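Local coordinates for N-terminal acetyltransferase-like protein (Chaetomium thermophilum, PDB 5NNP) that is probably the TPR-repeat auxiliary subunit of an N-terminal acetyltransferase of the NatA type, a helical scaffold that associates with the other protein chains of the complex, at residues Asp45-Lys50 / Ala67-Thr72; Lys92-Ala97 / Ile123-Tyr128; Lys330-Tyr333 / Phe337-Glu340; Lys671-Gln676 / Lys704-Val709. All blocks are in the same frame, centred on the assembly; numbering follows the deposited sequence.

Interaction 1: residues Asp45-Lys50 / Ala67-Thr72; sequences DTMSMK and AKEALT
Apolar packing carries most of this contact: Ala-70 points its CB at helix 44-55 and meets the CB of Met-47 at 3.8 Å. The rest of the Met-47 chain reaches across to Glu-69, the two side chains crossing at a slant. It is straight about chi2 and turns at chi3 (58°), and this bend lays the methyl CE against the aliphatic CG of Glu-69, 4.0 Å away, while the carboxylate of Glu-69 leads off. Leu-37 of helix 26-37 and Leu-66 and Ile-73 of helix 60-73 also touch Met-47 and add to the apolar surroundings.

The polar part belongs to Ser-48. Its OG lies 3.4 Å from Ala-70 CB without bonding to it, and a water links the hydroxyl to the other helix: the water is hydrogen-bonded to Ser-48 OG at 2.8 Å and donates to Ala-67 O. Ser-48 OG is also hydrogen-bonded to Gly-44 O, one turn earlier in its own helix.

With alanine at the crossing, the two segment axes come to 8.3 Å and run antiparallel at 166°. Such close pairing, a small residue of one helix set against its partner, is typical of the helical hairpin of a tetratricopeptide repeat.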
loop_
_atom_site.group_PDB
_atom_site.type_symbol
_atom_site.label_atom_id
_atom_site.label_comp_id
_atom_site.label_asym_id
_atom_site.label_seq_id
_atom_site.Cartn_x
_atom_site.Cartn_y
_atom_site.Cartn_z
ATOM N N ASP A 45 -19.783 2.845 40.133
ATOM C CA ASP A 45 -20.418 3.038 38.836
ATOM C C ASP A 45 -20.485 4.512 38.475
ATOM O O ASP A 45 -20.276 4.882 37.321
ATOM C CB ASP A 45 -21.816 2.428 38.823
ATOM C CG ASP A 45 -21.789 0.918 38.864
ATOM O OD1 ASP A 45 -20.715 0.365 39.166
ATOM O OD2 ASP A 45 -22.836 0.289 38.601
ATOM N N THR A 46 -20.752 5.354 39.469
ATOM C CA THR A 46 -20.828 6.788 39.239
ATOM C C THR A 46 -19.446 7.397 38.970
ATOM O O THR A 46 -19.303 8.272 38.115
ATOM C CB THR A 46 -21.496 7.501 40.431
ATOM O OG1 THR A 46 -22.839 7.023 40.576
ATOM C CG2 THR A 46 -21.529 9.012 40.212
ATOM N N MET A 47 -18.428 6.932 39.688
ATOM C CA MET A 47 -17.087 7.464 39.503
ATOM C C MET A 47 -16.613 7.201 38.077
ATOM O O MET A 47 -16.004 8.073 37.451
ATOM C CB MET A 47 -16.115 6.856 40.511
ATOM C CG MET A 47 -16.546 6.987 41.954
ATOM S SD MET A 47 -15.367 6.184 43.060
ATOM C CE MET A 47 -13.866 7.062 42.637
ATOM N N SER A 48 -16.901 5.997 37.578
ATOM C CA SER A 48 -16.569 5.608 36.205
ATOM C C SER A 48 -17.276 6.483 35.175
ATOM O O SER A 48 -16.672 6.883 34.184
ATOM C CB SER A 48 -16.934 4.140 35.951
ATOM O OG SER A 48 -16.226 3.269 36.811
ATOM N N MET A 49 -18.557 6.757 35.403
ATOM C CA MET A 49 -19.332 7.608 34.503
ATOM C C MET A 49 -18.775 9.018 34.467
ATOM O O MET A 49 -18.842 9.699 33.448
ATOM C CB MET A 49 -20.798 7.638 34.922
ATOM C CG MET A 49 -21.535 6.349 34.640
ATOM S SD MET A 49 -21.360 5.890 32.912
ATOM C CE MET A 49 -21.939 7.385 32.113
ATOM N N LYS A 50 -18.224 9.452 35.593
ATOM C CA LYS A 50 -17.593 10.759 35.682
ATOM C C LYS A 50 -16.245 10.737 34.969
ATOM O O LYS A 50 -15.832 11.735 34.375
ATOM C CB LYS A 50 -17.430 11.168 37.147
ATOM C CG LYS A 50 -16.690 12.470 37.365
ATOM C CD LYS A 50 -16.537 12.747 38.855
ATOM C CE LYS A 50 -15.792 14.051 39.122
ATOM N NZ LYS A 50 -15.668 14.339 40.579
ATOM N N ALA A 67 -11.007 6.475 36.883
ATOM C CA ALA A 67 -11.525 5.188 36.436
ATOM C C ALA A 67 -10.844 4.057 37.197
ATOM O O ALA A 67 -11.498 3.131 37.679
ATOM C CB ALA A 67 -11.325 5.027 34.958
ATOM N N LYS A 68 -9.529 4.167 37.333
ATOM C CA LYS A 68 -8.717 3.149 37.984
ATOM C C LYS A 68 -9.064 3.028 39.474
ATOM O O LYS A 68 -9.142 1.924 40.032
ATOM C CB LYS A 68 -7.233 3.480 37.780
ATOM C CG LYS A 68 -6.260 2.451 38.310
ATOM C CD LYS A 68 -5.050 2.339 37.396
ATOM C CE LYS A 68 -4.061 3.467 37.631
ATOM N NZ LYS A 68 -2.926 3.363 36.679
ATOM N N GLU A 69 -9.277 4.175 40.109
ATOM C CA GLU A 69 -9.758 4.228 41.485
ATOM C C GLU A 69 -11.136 3.562 41.625
ATOM O O GLU A 69 -11.435 2.945 42.648
ATOM C CB GLU A 69 -9.828 5.686 41.960
ATOM C CG GLU A 69 -10.140 5.838 43.421
ATOM C CD GLU A 69 -9.112 5.141 44.287
ATOM O OE1 GLU A 69 -7.903 5.363 44.056
ATOM O OE2 GLU A 69 -9.509 4.366 45.187
ATOM N N ALA A 70 -11.965 3.699 40.589
ATOM C CA ALA A 70 -13.348 3.258 40.644
ATOM C C ALA A 70 -13.409 1.751 40.634
ATOM O O ALA A 70 -14.146 1.139 41.408
ATOM C CB ALA A 70 -14.152 3.827 39.477
ATOM N N LEU A 71 -12.614 1.149 39.762
ATOM C CA LEU A 71 -12.640 -0.295 39.650
ATOM C C LEU A 71 -11.901 -0.932 40.835
ATOM O O LEU A 71 -12.034 -2.122 41.080
ATOM C CB LEU A 71 -12.069 -0.745 38.301
ATOM C CG LEU A 71 -10.651 -0.361 37.914
ATOM C CD1 LEU A 71 -9.696 -1.255 38.662
ATOM C CD2 LEU A 71 -10.479 -0.491 36.404
ATOM N N THR A 72 -11.154 -0.135 41.589
ATOM C CA THR A 72 -10.615 -0.623 42.848
ATOM C C THR A 72 -11.756 -0.790 43.853
ATOM O O THR A 72 -11.853 -1.792 44.554
ATOM C CB THR A 72 -9.553 0.334 43.438
ATOM O OG1 THR A 72 -8.407 0.378 42.579
ATOM C CG2 THR A 72 -9.122 -0.129 44.817
HETATM O O HOH W 1 -13.647 2.735 35.762
#

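Interaction 2: residues Lys92-Ala97 / Ile123-Tyr128; sequences KNFDEA and IQMRDY
Phe-94 and Met-125 meet where one helix starts and another has just ended. Residues 94-97 form the first turn of helix 94-107, whereas Met-125 is the first residue to leave helix 112-124; the closest CA atoms, those of Asp-95 and Met-125, are 7.3 Å apart. Asn-93 caps the new helix, its OD1 accepting from Glu-96 N at 3.1 Å and weakly from Asp-95 N. On the other side Arg-126, at positive phi, completes a Schellman motif.

The bend of Met-125 at chi2 (-59°) puts SD against Phe-94 CB at 3.6 Å, and the bend at chi3 (-67°) carries CE on to Asp-95 OD1, 3.7 Å away. The sulfur sits in the plane of the ring, at its edge, 5.2 Å from the Phe-94 centroid: a Met-aromatic contact. Gln-124 adds its CG, 3.9 Å from Phe-94 CD2; its amide turns off to His-528 and to Gln-521 O. Cut back to an alanine here, Met-125 loses CG, SD and CE, which would probably open a gap beside the CB and ring edge of Phe-94. Phe-525 meets the same ring, so this corner also packs on the loop between helices 503-523 and 527-534.

A capped helix start packed on a Schellman-terminated helix end is in keeping with stacked helical hairpins of the tetratricopeptide-repeat kind.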
loop_
_atom_site.group_PDB
_atom_site.type_symbol
_atom_site.label_atom_id
_atom_site.label_comp_id
_atom_site.label_asym_id
_atom_site.label_seq_id
_atom_site.Cartn_x
_atom_site.Cartn_y
_atom_site.Cartn_z
ATOM N N LYS A 92 -5.706 4.711 22.212
ATOM C CA LYS A 92 -5.066 3.849 21.224
ATOM C C LYS A 92 -4.230 2.711 21.807
ATOM O O LYS A 92 -3.476 2.070 21.076
ATOM C CB LYS A 92 -4.203 4.688 20.290
ATOM C CG LYS A 92 -4.988 5.768 19.590
ATOM C CD LYS A 92 -6.343 5.241 19.175
ATOM C CE LYS A 92 -7.215 6.366 18.657
ATOM N NZ LYS A 92 -6.505 7.092 17.591
ATOM N N ASN A 93 -4.377 2.461 23.104
ATOM C CA ASN A 93 -3.772 1.296 23.736
ATOM C C ASN A 93 -4.711 0.097 23.687
ATOM O O ASN A 93 -5.329 -0.287 24.686
ATOM C CB ASN A 93 -3.391 1.588 25.183
ATOM C CG ASN A 93 -2.634 0.433 25.832
ATOM O OD1 ASN A 93 -2.515 -0.662 25.267
ATOM N ND2 ASN A 93 -2.124 0.674 27.031
ATOM N N PHE A 94 -4.794 -0.505 22.517
ATOM C CA PHE A 94 -5.725 -1.591 22.268
ATOM C C PHE A 94 -5.436 -2.821 23.103
ATOM O O PHE A 94 -6.303 -3.655 23.321
ATOM C CB PHE A 94 -5.700 -1.950 20.786
ATOM C CG PHE A 94 -6.119 -0.814 19.894
ATOM C CD1 PHE A 94 -6.976 0.171 20.373
ATOM C CD2 PHE A 94 -5.655 -0.723 18.597
ATOM C CE1 PHE A 94 -7.373 1.213 19.571
ATOM C CE2 PHE A 94 -6.040 0.307 17.794
ATOM C CZ PHE A 94 -6.910 1.286 18.279
ATOM N N ASP A 95 -4.215 -2.953 23.578
ATOM C CA ASP A 95 -3.897 -4.176 24.270
ATOM C C ASP A 95 -4.444 -4.128 25.677
ATOM O O ASP A 95 -4.998 -5.111 26.169
ATOM C CB ASP A 95 -2.397 -4.431 24.275
ATOM C CG ASP A 95 -2.069 -5.876 24.004
ATOM O OD1 ASP A 95 -2.074 -6.261 22.810
ATOM O OD2 ASP A 95 -1.842 -6.625 24.984
ATOM N N GLU A 96 -4.305 -2.979 26.325
ATOM C CA GLU A 96 -4.840 -2.822 27.667
ATOM C C GLU A 96 -6.358 -2.746 27.588
ATOM O O GLU A 96 -7.056 -3.120 28.524
ATOM C CB GLU A 96 -4.250 -1.588 28.349
ATOM C CG GLU A 96 -2.767 -1.730 28.641
ATOM C CD GLU A 96 -2.473 -2.745 29.738
ATOM O OE1 GLU A 96 -2.953 -2.552 30.887
ATOM O OE2 GLU A 96 -1.760 -3.734 29.446
ATOM N N ALA A 97 -6.867 -2.283 26.453
ATOM C CA ALA A 97 -8.306 -2.272 26.228
ATOM C C ALA A 97 -8.859 -3.698 26.237
ATOM O O ALA A 97 -9.898 -3.973 26.872
ATOM C CB ALA A 97 -8.633 -1.583 24.924
ATOM N N ILE A 123 -9.051 -8.906 16.863
ATOM C CA ILE A 123 -8.538 -9.172 15.526
ATOM C C ILE A 123 -7.579 -8.037 15.121
ATOM O O ILE A 123 -6.551 -8.286 14.485
ATOM C CB ILE A 123 -9.661 -9.357 14.477
ATOM C CG1 ILE A 123 -9.077 -9.832 13.141
ATOM C CG2 ILE A 123 -10.440 -8.079 14.274
ATOM C CD1 ILE A 123 -8.130 -11.052 13.241
ATOM N N GLN A 124 -7.892 -6.810 15.531
ATOM C CA GLN A 124 -6.989 -5.687 15.292
ATOM C C GLN A 124 -5.587 -5.943 15.843
ATOM O O GLN A 124 -4.615 -5.455 15.281
ATOM C CB GLN A 124 -7.514 -4.401 15.910
ATOM C CG GLN A 124 -6.531 -3.235 15.750
ATOM C CD GLN A 124 -6.498 -2.693 14.329
ATOM O OE1 GLN A 124 -7.459 -2.839 13.566
ATOM N NE2 GLN A 124 -5.393 -2.088 13.960
ATOM N N MET A 125 -5.479 -6.692 16.940
ATOM C CA MET A 125 -4.162 -6.980 17.522
ATOM C C MET A 125 -3.739 -8.402 17.226
ATOM O O MET A 125 -2.796 -8.904 17.812
ATOM C CB MET A 125 -4.140 -6.756 19.035
ATOM C CG MET A 125 -4.576 -5.380 19.466
ATOM S SD MET A 125 -3.550 -4.082 18.755
ATOM C CE MET A 125 -1.983 -4.422 19.579
ATOM N N ARG A 126 -4.438 -9.040 16.302
ATOM C CA ARG A 126 -4.108 -10.394 15.890
ATOM C C ARG A 126 -4.047 -11.367 17.080
ATOM O O ARG A 126 -3.223 -12.280 17.121
ATOM C CB ARG A 126 -2.794 -10.400 15.096
ATOM C CG ARG A 126 -2.738 -9.379 13.941
ATOM C CD ARG A 126 -3.802 -9.622 12.854
ATOM N NE ARG A 126 -3.566 -8.871 11.610
ATOM C CZ ARG A 126 -4.205 -7.760 11.236
ATOM N NH1 ARG A 126 -5.148 -7.212 11.995
ATOM N NH2 ARG A 126 -3.896 -7.186 10.082
ATOM N N ASP A 127 -4.944 -11.170 18.041
ATOM C CA ASP A 127 -5.221 -12.181 19.068
ATOM C C ASP A 127 -6.183 -13.206 18.467
ATOM O O ASP A 127 -7.400 -13.144 18.687
ATOM C CB ASP A 127 -5.803 -11.515 20.325
ATOM C CG ASP A 127 -6.186 -12.498 21.413
ATOM O OD1 ASP A 127 -5.788 -13.680 21.373
ATOM O OD2 ASP A 127 -6.903 -12.065 22.332
ATOM N N TYR A 128 -5.633 -14.131 17.684
ATOM C CA TYR A 128 -6.440 -15.048 16.880
ATOM C C TYR A 128 -7.330 -15.974 17.705
ATOM O O TYR A 128 -8.524 -16.146 17.383
ATOM C CB TYR A 128 -5.540 -15.897 15.979
ATOM C CG TYR A 128 -4.655 -15.097 15.053
ATOM C CD1 TYR A 128 -5.197 -14.335 14.019
ATOM C CD2 TYR A 128 -3.271 -15.105 15.206
ATOM C CE1 TYR A 128 -4.386 -13.605 13.180
ATOM C CE2 TYR A 128 -2.451 -14.377 14.364
ATOM C CZ TYR A 128 -3.012 -13.629 13.358
ATOM O OH TYR A 128 -2.188 -12.901 12.532
#

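Interaction 3: residues Lys330-Tyr333 / Phe337-Glu340; sequences KHLY and FKKE
Within 337-340, contact with the preceding turn begins at Lys-338, which makes it with its aliphatic part. Its CB lies 4.0 Å from Leu-332 O, and further out its CD comes to 4.3 Å from Leu-332 CD2. The chain is extended beyond CG, so the methylenes run past the leucine and carry NZ on toward Leu-298 O, where the hydrogen bond is weak. Leu-298 also packs on Leu-332.

Lys-339 follows and turns to Tyr-333. With CG set opposite the backbone N (chi1 174°), the methylene comes over one face of the phenol ring, 3.9 Å from Tyr-333 CD2 and 4.3 Å from the ring centroid. CG stands 26° off the ring normal, a CH-pi contact, and the two side chains cross at about a right angle. A bend at chi3 then takes Lys-339 NZ away to Met-386 O. The hydroxyl of Tyr-333 is held elsewhere, by His-381 ND1 and Tyr-377 OH, while Phe-326 meets its ring edge-to-face.

Both lysines thus split their work: Lys-339 NZ bonds a carbonyl beyond the buried seam, Lys-338 NZ only weakly, and the seam itself is carried by methylenes, through van der Waals and CH-pi contact, with no hydrogen bond across it.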
loop_
_atom_site.group_PDB
_atom_site.type_symbol
_atom_site.label_atom_id
_atom_site.label_comp_id
_atom_site.label_asym_id
_atom_site.label_seq_id
_atom_site.Cartn_x
_atom_site.Cartn_y
_atom_site.Cartn_z
ATOM N N LYS A 330 12.870 1.142 -22.038
ATOM C CA LYS A 330 14.174 1.154 -21.357
ATOM C C LYS A 330 14.508 -0.132 -20.607
ATOM O O LYS A 330 15.676 -0.393 -20.312
ATOM C CB LYS A 330 14.258 2.326 -20.382
ATOM C CG LYS A 330 13.252 2.286 -19.249
ATOM C CD LYS A 330 13.433 3.493 -18.362
ATOM C CE LYS A 330 12.960 3.225 -16.957
ATOM N NZ LYS A 330 13.207 4.404 -16.085
ATOM N N HIS A 331 13.489 -0.926 -20.296
ATOM C CA HIS A 331 13.683 -2.232 -19.668
ATOM C C HIS A 331 14.527 -3.175 -20.531
ATOM O O HIS A 331 15.097 -4.140 -20.019
ATOM C CB HIS A 331 12.333 -2.892 -19.379
ATOM C CG HIS A 331 11.557 -3.248 -20.614
ATOM N ND1 HIS A 331 10.830 -2.322 -21.336
ATOM C CD2 HIS A 331 11.397 -4.430 -21.254
ATOM C CE1 HIS A 331 10.253 -2.919 -22.366
ATOM N NE2 HIS A 331 10.585 -4.198 -22.342
ATOM N N LEU A 332 14.581 -2.910 -21.836
ATOM C CA LEU A 332 15.359 -3.737 -22.770
ATOM C C LEU A 332 16.853 -3.414 -22.748
ATOM O O LEU A 332 17.665 -4.177 -23.259
ATOM C CB LEU A 332 14.846 -3.565 -24.199
ATOM C CG LEU A 332 13.438 -4.042 -24.535
ATOM C CD1 LEU A 332 13.055 -3.539 -25.906
ATOM C CD2 LEU A 332 13.359 -5.555 -24.484
ATOM N N TYR A 333 17.205 -2.282 -22.151
ATOM C CA TYR A 333 18.572 -1.770 -22.197
ATOM C C TYR A 333 19.564 -2.620 -21.386
ATOM O O TYR A 333 20.753 -2.300 -21.324
ATOM C CB TYR A 333 18.598 -0.309 -21.715
ATOM C CG TYR A 333 18.243 0.691 -22.792
ATOM C CD1 TYR A 333 17.255 0.409 -23.734
ATOM C CD2 TYR A 333 18.888 1.922 -22.868
ATOM C CE1 TYR A 333 16.928 1.324 -24.730
ATOM C CE2 TYR A 333 18.563 2.844 -23.856
ATOM C CZ TYR A 333 17.586 2.535 -24.784
ATOM O OH TYR A 333 17.264 3.435 -25.772
ATOM N N PHE A 337 23.108 -5.067 -27.104
ATOM C CA PHE A 337 22.711 -5.083 -28.506
ATOM C C PHE A 337 21.418 -4.323 -28.753
ATOM O O PHE A 337 21.318 -3.542 -29.697
ATOM C CB PHE A 337 22.540 -6.515 -28.988
ATOM C CG PHE A 337 21.992 -6.617 -30.373
ATOM C CD1 PHE A 337 22.833 -6.519 -31.473
ATOM C CD2 PHE A 337 20.641 -6.816 -30.584
ATOM C CE1 PHE A 337 22.344 -6.614 -32.755
ATOM C CE2 PHE A 337 20.145 -6.915 -31.868
ATOM C CZ PHE A 337 21.006 -6.816 -32.956
ATOM N N LYS A 338 20.421 -4.577 -27.915
ATOM C CA LYS A 338 19.122 -3.939 -28.071
ATOM C C LYS A 338 19.247 -2.450 -27.768
ATOM O O LYS A 338 18.570 -1.617 -28.375
ATOM C CB LYS A 338 18.080 -4.615 -27.166
ATOM C CG LYS A 338 17.788 -6.059 -27.576
ATOM C CD LYS A 338 16.843 -6.761 -26.627
ATOM C CE LYS A 338 16.679 -8.229 -27.014
ATOM N NZ LYS A 338 16.000 -8.979 -25.926
ATOM N N LYS A 339 20.134 -2.124 -26.834
ATOM C CA LYS A 339 20.432 -0.742 -26.475
ATOM C C LYS A 339 20.983 0.039 -27.674
ATOM O O LYS A 339 20.459 1.088 -28.038
ATOM C CB LYS A 339 21.430 -0.710 -25.311
ATOM C CG LYS A 339 21.920 0.671 -24.932
ATOM C CD LYS A 339 22.854 0.622 -23.731
ATOM C CE LYS A 339 24.145 -0.114 -24.045
ATOM N NZ LYS A 339 25.002 -0.295 -22.829
ATOM N N GLU A 340 22.040 -0.480 -28.289
ATOM C CA GLU A 340 22.679 0.216 -29.401
ATOM C C GLU A 340 21.752 0.230 -30.609
ATOM O O GLU A 340 21.686 1.214 -31.347
ATOM C CB GLU A 340 24.020 -0.437 -29.750
ATOM C CG GLU A 340 24.974 -0.484 -28.580
ATOM C CD GLU A 340 26.259 -1.206 -28.883
ATOM O OE1 GLU A 340 26.415 -1.745 -30.006
ATOM O OE2 GLU A 340 27.123 -1.226 -27.983
#

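Interaction 4: residues Lys671-Gln676 / Lys704-Val709; sequences KNIDGQ and KNHPKV. Unlike the reference sequence in segment 704-709: Lys-708 (reference Asn).
Two capped helix starts face each other across this contact of the all-helical solenoid: Ile-673 opens helix 673-685, and His-706 stands right before helix 707-723, with helix 689-702 between them in sequence. The backbones keep well apart, the nearest CA atoms being those of Ile-673 and Val-709 at 9.0 Å, and only side chains reach across. Ile-673 supplies the bridge. Its branch methyl CG2 comes to 4.3 Å from His-706 CD2, meeting the imidazole obliquely, and to 4.4 Å from Val-709 CG1. Both distances are at the long end for apolar contact, so the packing is light. Ile-702 of helix 689-702 also touches Ile-673, and Ile-677, a turn further along helix 673-685, touches His-706; together they extend the same apolar patch.

Polar groups serve the helix ends and do not cross. Asn-672 caps the first helix through OD1, which accepts weakly from Asp-674 N. The carboxylate of Asp-674 lies near the imidazole without bonding to it, OD1 being 5.3 Å from His-706 NE2. Lys-708, which differs here from the reference sequence, directs its NZ to Glu-711. The second cap is the firmer one: with CG opposite the backbone N (chi1 -173°), His-706 turns its ND1 edge back to the helix start, and ND1 accepts in the ring plane from Lys-708 N at 2.8 Å.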
loop_
_atom_site.group_PDB
_atom_site.type_symbol
_atom_site.label_atom_id
_atom_site.label_comp_id
_atom_site.label_asym_id
_atom_site.label_seq_id
_atom_site.Cartn_x
_atom_site.Cartn_y
_atom_site.Cartn_z
ATOM N N LYS A 671 16.193 -8.112 5.482
ATOM C CA LYS A 671 17.041 -8.431 4.332
ATOM C C LYS A 671 17.737 -7.200 3.762
ATOM O O LYS A 671 18.416 -7.269 2.739
ATOM C CB LYS A 671 16.230 -9.103 3.229
ATOM C CG LYS A 671 15.488 -10.345 3.663
ATOM C CD LYS A 671 15.176 -11.224 2.470
ATOM C CE LYS A 671 14.078 -12.211 2.789
ATOM N NZ LYS A 671 12.766 -11.513 2.865
ATOM N N ASN A 672 17.569 -6.075 4.438
ATOM C CA ASN A 672 18.115 -4.822 3.966
ATOM C C ASN A 672 19.369 -4.424 4.758
ATOM O O ASN A 672 19.272 -4.028 5.919
ATOM C CB ASN A 672 17.037 -3.755 4.061
ATOM C CG ASN A 672 17.337 -2.555 3.225
ATOM O OD1 ASN A 672 18.486 -2.126 3.126
ATOM N ND2 ASN A 672 16.304 -1.995 2.614
ATOM N N ILE A 673 20.540 -4.529 4.128
ATOM C CA ILE A 673 21.822 -4.341 4.816
ATOM C C ILE A 673 22.006 -2.972 5.454
ATOM O O ILE A 673 22.616 -2.867 6.514
ATOM C CB ILE A 673 23.017 -4.556 3.880
ATOM C CG1 ILE A 673 22.937 -5.903 3.184
ATOM C CG2 ILE A 673 24.338 -4.561 4.674
ATOM C CD1 ILE A 673 24.333 -6.515 2.964
ATOM N N ASP A 674 21.498 -1.926 4.805
ATOM C CA ASP A 674 21.622 -0.569 5.326
ATOM C C ASP A 674 21.055 -0.491 6.730
ATOM O O ASP A 674 21.643 0.154 7.609
ATOM C CB ASP A 674 20.908 0.440 4.422
ATOM C CG ASP A 674 21.580 0.603 3.074
ATOM O OD1 ASP A 674 22.803 0.383 2.973
ATOM O OD2 ASP A 674 20.874 0.957 2.107
ATOM N N GLY A 675 19.910 -1.153 6.920
ATOM C CA GLY A 675 19.271 -1.269 8.216
ATOM C C GLY A 675 20.129 -2.006 9.230
ATOM O O GLY A 675 20.272 -1.551 10.360
ATOM N N GLN A 676 20.708 -3.134 8.821
ATOM C CA GLN A 676 21.599 -3.928 9.678
ATOM C C GLN A 676 22.874 -3.181 10.085
ATOM O O GLN A 676 23.341 -3.278 11.228
ATOM C CB GLN A 676 21.971 -5.231 8.975
ATOM C CG GLN A 676 20.768 -6.119 8.693
ATOM C CD GLN A 676 20.112 -6.584 9.970
ATOM O OE1 GLN A 676 20.618 -6.313 11.058
ATOM N NE2 GLN A 676 18.983 -7.293 9.852
ATOM N N LYS A 704 28.909 -10.684 2.504
ATOM C CA LYS A 704 30.126 -11.052 3.227
ATOM C C LYS A 704 31.215 -9.981 3.144
ATOM O O LYS A 704 31.791 -9.610 4.160
ATOM C CB LYS A 704 30.671 -12.386 2.698
ATOM C CG LYS A 704 32.003 -12.808 3.304
ATOM C CD LYS A 704 32.437 -14.187 2.812
ATOM C CE LYS A 704 33.804 -14.604 3.375
ATOM N NZ LYS A 704 34.963 -13.971 2.670
ATOM N N ASN A 705 31.476 -9.465 1.946
ATOM C CA ASN A 705 32.612 -8.559 1.755
ATOM C C ASN A 705 32.249 -7.081 1.649
ATOM O O ASN A 705 33.061 -6.272 1.210
ATOM C CB ASN A 705 33.401 -8.970 0.514
ATOM C CG ASN A 705 33.864 -10.406 0.574
ATOM O OD1 ASN A 705 33.266 -11.285 -0.045
ATOM N ND2 ASN A 705 34.930 -10.659 1.331
ATOM N N HIS A 706 31.037 -6.729 2.049
ATOM C CA HIS A 706 30.660 -5.328 2.168
ATOM C C HIS A 706 31.640 -4.587 3.073
ATOM O O HIS A 706 31.928 -5.040 4.180
ATOM C CB HIS A 706 29.241 -5.215 2.716
ATOM C CG HIS A 706 28.697 -3.818 2.729
ATOM N ND1 HIS A 706 29.283 -2.793 3.443
ATOM C CD2 HIS A 706 27.602 -3.288 2.135
ATOM C CE1 HIS A 706 28.571 -1.690 3.284
ATOM N NE2 HIS A 706 27.548 -1.966 2.496
ATOM N N PRO A 707 32.157 -3.444 2.601
ATOM C CA PRO A 707 33.214 -2.707 3.312
ATOM C C PRO A 707 32.816 -2.332 4.737
ATOM O O PRO A 707 33.657 -2.370 5.633
ATOM C CB PRO A 707 33.406 -1.452 2.454
ATOM C CG PRO A 707 32.891 -1.836 1.103
ATOM C CD PRO A 707 31.752 -2.770 1.357
ATOM N N LYS A 708 31.548 -1.981 4.941
ATOM C CA LYS A 708 31.080 -1.564 6.259
ATOM C C LYS A 708 31.002 -2.746 7.223
ATOM O O LYS A 708 31.371 -2.615 8.391
ATOM C CB LYS A 708 29.714 -0.872 6.161
ATOM C CG LYS A 708 29.718 0.612 6.541
ATOM C CD LYS A 708 30.223 0.837 7.969
ATOM C CE LYS A 708 30.164 2.309 8.363
ATOM N NZ LYS A 708 30.953 2.604 9.599
ATOM N N VAL A 709 30.523 -3.894 6.744
ATOM C CA VAL A 709 30.376 -5.053 7.626
ATOM C C VAL A 709 31.761 -5.550 8.030
ATOM O O VAL A 709 31.937 -6.129 9.098
ATOM C CB VAL A 709 29.558 -6.212 6.976
ATOM C CG1 VAL A 709 28.214 -5.706 6.442
ATOM C CG2 VAL A 709 30.339 -6.871 5.873
#

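How the interactions relate
Interactions 1 and 3 are the buried contacts, while interactions 2 and 4 are only partly buried and sit at helix ends. None shares a helix with another. Interactions 1 and 2 are neighbours along the N-terminal repeats, about 23 Å between centres, whereas interaction 3 lies on the opposite side of the chain's centre, about 72 Å from interaction 1, centre to centre. Chemistry follows position: mid-helix pairing in interaction 1 uses a small residue and a bridging water, helix termini pair side-chain caps with a Met-aromatic contact in 2 and a light apolar bridge in 4, and the 3-10 segment of 3 relies on lysine methylenes. No direct hydrogen bond crosses any of the four.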